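Long-range contact in CMP/dCMP-type deaminase domain-containing protein (PDB 7DRZ), which binds zinc and probably deaminates a cytosine-type base, as a fungal relative of the AID/APOBEC deaminases: residues 33-38 against 90-95. Residues are numbered along the deposited sequence; the frame is centred on the assembly and turned at random.
Sequences VSRKEG and DRKLVM
S34 and R91 clasp each other where two antiparallel strands, 33-36 and 91-95, run side by side. R91 comes side-on with two nitrogens: NE reaches S34 OG at 2.7 Å and NH2 reaches S34 O at 2.8 Å. Both oxygens lie close to the guanidinium plane, yet NH2 sits well above the plane of the S34 carbonyl. Because S34 keeps OG anti to its N (chi1 164°) and R91 bends at chi3 (74°), hydroxyl and NE meet. K36 CG lies over one face of this guanidinium, and its CD comes to 3.1 Å from R91 NH1, which also salt-bridges D44. Between the backbones the fit is tight: V33 pairs with V94 and R35 with K92, each through two hydrogen bonds, and E37 N to D90 O (2.8 Å) carries the pairing past the strand end.

On the R35-K92 face, toward the loop that begins at E37, water does more of the joining. K92 runs out fully extended beyond CG, its CB resting 3.8 Å from E37 CG, and NZ donates to water 4 at 2.8 Å. Water 1 takes a hydrogen from R35 NH1, and water 2 donates to K36 O and G38 O; K92 NZ bonds weakly to both. Water 3 bridges E37 OE2 and D90 N. R35 turns its guanidinium to D45 in a salt bridge, with Y96 OH on NH1.

The pair belongs to the central sheet of the deaminase fold, flanked by strand 46-52 beside 29-36 and strand 127-132 beside 91-97; V33 and R35 pack against Y8 of helix 5-16, whereas S34 and L93 touch V48.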
loop_
_atom_site.group_PDB
_atom_site.type_symbol
_atom_site.label_atom_id
_atom_site.label_comp_id
_atom_site.label_asym_id
_atom_site.label_seq_id
_atom_site.Cartn_x
_atom_site.Cartn_y
_atom_site.Cartn_z
ATOM N N VAL A 33 -1.943 -7.906 6.063
ATOM C CA VAL A 33 -2.796 -8.922 6.685
ATOM C C VAL A 33 -2.213 -10.300 6.403
ATOM O O VAL A 33 -1.715 -10.553 5.298
ATOM C CB VAL A 33 -4.246 -8.828 6.150
ATOM C CG1 VAL A 33 -5.124 -9.956 6.688
ATOM C CG2 VAL A 33 -4.852 -7.467 6.496
ATOM N N SER A 34 -2.275 -11.197 7.394
ATOM C CA SER A 34 -1.978 -12.611 7.176
ATOM C C SER A 34 -3.304 -13.362 7.106
ATOM O O SER A 34 -4.106 -13.316 8.048
ATOM C CB SER A 34 -1.091 -13.195 8.279
ATOM O OG SER A 34 -1.116 -14.619 8.248
ATOM N N ARG A 35 -3.535 -14.052 5.992
ATOM C CA ARG A 35 -4.834 -14.624 5.671
ATOM C C ARG A 35 -4.664 -16.099 5.341
ATOM O O ARG A 35 -3.705 -16.475 4.666
ATOM C CB ARG A 35 -5.445 -13.873 4.477
ATOM C CG ARG A 35 -6.739 -14.444 3.936
ATOM C CD ARG A 35 -7.414 -13.419 3.037
ATOM N NE ARG A 35 -7.925 -12.284 3.802
ATOM C CZ ARG A 35 -8.157 -11.081 3.285
ATOM N NH1 ARG A 35 -7.918 -10.848 1.996
ATOM N NH2 ARG A 35 -8.623 -10.109 4.061
ATOM N N LYS A 36 -5.583 -16.940 5.820
ATOM C CA LYS A 36 -5.533 -18.339 5.415
ATOM C C LYS A 36 -5.769 -18.453 3.917
ATOM O O LYS A 36 -6.608 -17.749 3.349
ATOM C CB LYS A 36 -6.566 -19.177 6.167
ATOM C CG LYS A 36 -6.370 -19.144 7.651
ATOM C CD LYS A 36 -5.302 -20.134 8.120
ATOM C CE LYS A 36 -5.409 -21.492 7.456
ATOM N NZ LYS A 36 -6.490 -22.314 8.077
ATOM N N GLU A 37 -5.015 -19.333 3.272
ATOM C CA GLU A 37 -5.182 -19.517 1.840
ATOM C C GLU A 37 -6.421 -20.360 1.572
ATOM O O GLU A 37 -6.802 -21.206 2.378
ATOM C CB GLU A 37 -3.928 -20.162 1.241
ATOM C CG GLU A 37 -2.756 -19.170 1.163
ATOM C CD GLU A 37 -1.402 -19.833 0.996
ATOM O OE1 GLU A 37 -0.571 -19.301 0.230
ATOM O OE2 GLU A 37 -1.153 -20.872 1.638
ATOM N N GLY A 38 -7.078 -20.087 0.451
ATOM C CA GLY A 38 -8.258 -20.852 0.098
ATOM C C GLY A 38 -9.552 -20.190 0.523
ATOM O O GLY A 38 -9.676 -18.965 0.469
ATOM N N ASP A 90 0.239 -22.397 4.866
ATOM C CA ASP A 90 -1.190 -22.258 4.605
ATOM C C ASP A 90 -1.717 -20.845 4.788
ATOM O O ASP A 90 -2.931 -20.643 4.703
ATOM C CB ASP A 90 -2.008 -23.218 5.470
ATOM C CG ASP A 90 -1.566 -24.647 5.296
ATOM O OD1 ASP A 90 -0.916 -24.915 4.264
ATOM O OD2 ASP A 90 -1.856 -25.489 6.174
ATOM N N ARG A 91 -0.852 -19.866 5.031
ATOM C CA ARG A 91 -1.266 -18.476 5.141
ATOM C C ARG A 91 -0.497 -17.634 4.135
ATOM O O ARG A 91 0.651 -17.939 3.791
ATOM C CB ARG A 91 -1.041 -17.922 6.559
ATOM C CG ARG A 91 -1.751 -18.697 7.665
ATOM C CD ARG A 91 -1.642 -17.959 9.002
ATOM N NE ARG A 91 -2.524 -16.799 9.021
ATOM C CZ ARG A 91 -3.756 -16.803 9.521
ATOM N NH1 ARG A 91 -4.249 -17.903 10.071
ATOM N NH2 ARG A 91 -4.492 -15.702 9.476
ATOM N N LYS A 92 -1.136 -16.563 3.672
ATOM C CA LYS A 92 -0.524 -15.642 2.727
ATOM C C LYS A 92 -0.595 -14.229 3.276
ATOM O O LYS A 92 -1.533 -13.876 3.996
ATOM C CB LYS A 92 -1.219 -15.682 1.363
ATOM C CG LYS A 92 -2.695 -15.316 1.420
ATOM C CD LYS A 92 -3.341 -15.403 0.050
ATOM C CE LYS A 92 -4.849 -15.194 0.150
ATOM N NZ LYS A 92 -5.524 -15.409 -1.165
ATOM N N LEU A 93 0.408 -13.425 2.916
ATOM C CA LEU A 93 0.438 -12.006 3.250
ATOM C C LEU A 93 -0.273 -11.219 2.159
ATOM O O LEU A 93 0.035 -11.372 0.973
ATOM C CB LEU A 93 1.880 -11.509 3.392
ATOM C CG LEU A 93 2.621 -11.978 4.643
ATOM C CD1 LEU A 93 4.084 -11.542 4.610
ATOM C CD2 LEU A 93 1.923 -11.452 5.895
ATOM N N VAL A 94 -1.210 -10.367 2.569
ATOM C CA VAL A 94 -2.003 -9.539 1.670
ATOM C C VAL A 94 -1.857 -8.103 2.142
ATOM O O VAL A 94 -2.002 -7.832 3.338
ATOM C CB VAL A 94 -3.483 -9.972 1.691
ATOM C CG1 VAL A 94 -4.355 -8.980 0.948
ATOM C CG2 VAL A 94 -3.628 -11.394 1.116
ATOM N N MET A 95 -1.573 -7.179 1.225
ATOM C CA MET A 95 -1.515 -5.768 1.588
ATOM C C MET A 95 -2.708 -5.027 1.003
ATOM O O MET A 95 -2.971 -5.118 -0.201
ATOM C CB MET A 95 -0.219 -5.093 1.122
ATOM C CG MET A 95 -0.125 -3.654 1.633
ATOM S SD MET A 95 1.395 -2.792 1.175
ATOM C CE MET A 95 2.516 -3.382 2.453
HETATM O O HOH W 1 -7.019 -12.647 -0.532
HETATM O O HOH W 2 -7.506 -16.990 0.897
HETATM O O HOH W 3 1.206 -22.155 2.419
HETATM O O HOH W 4 -5.483 -18.148 -1.513
#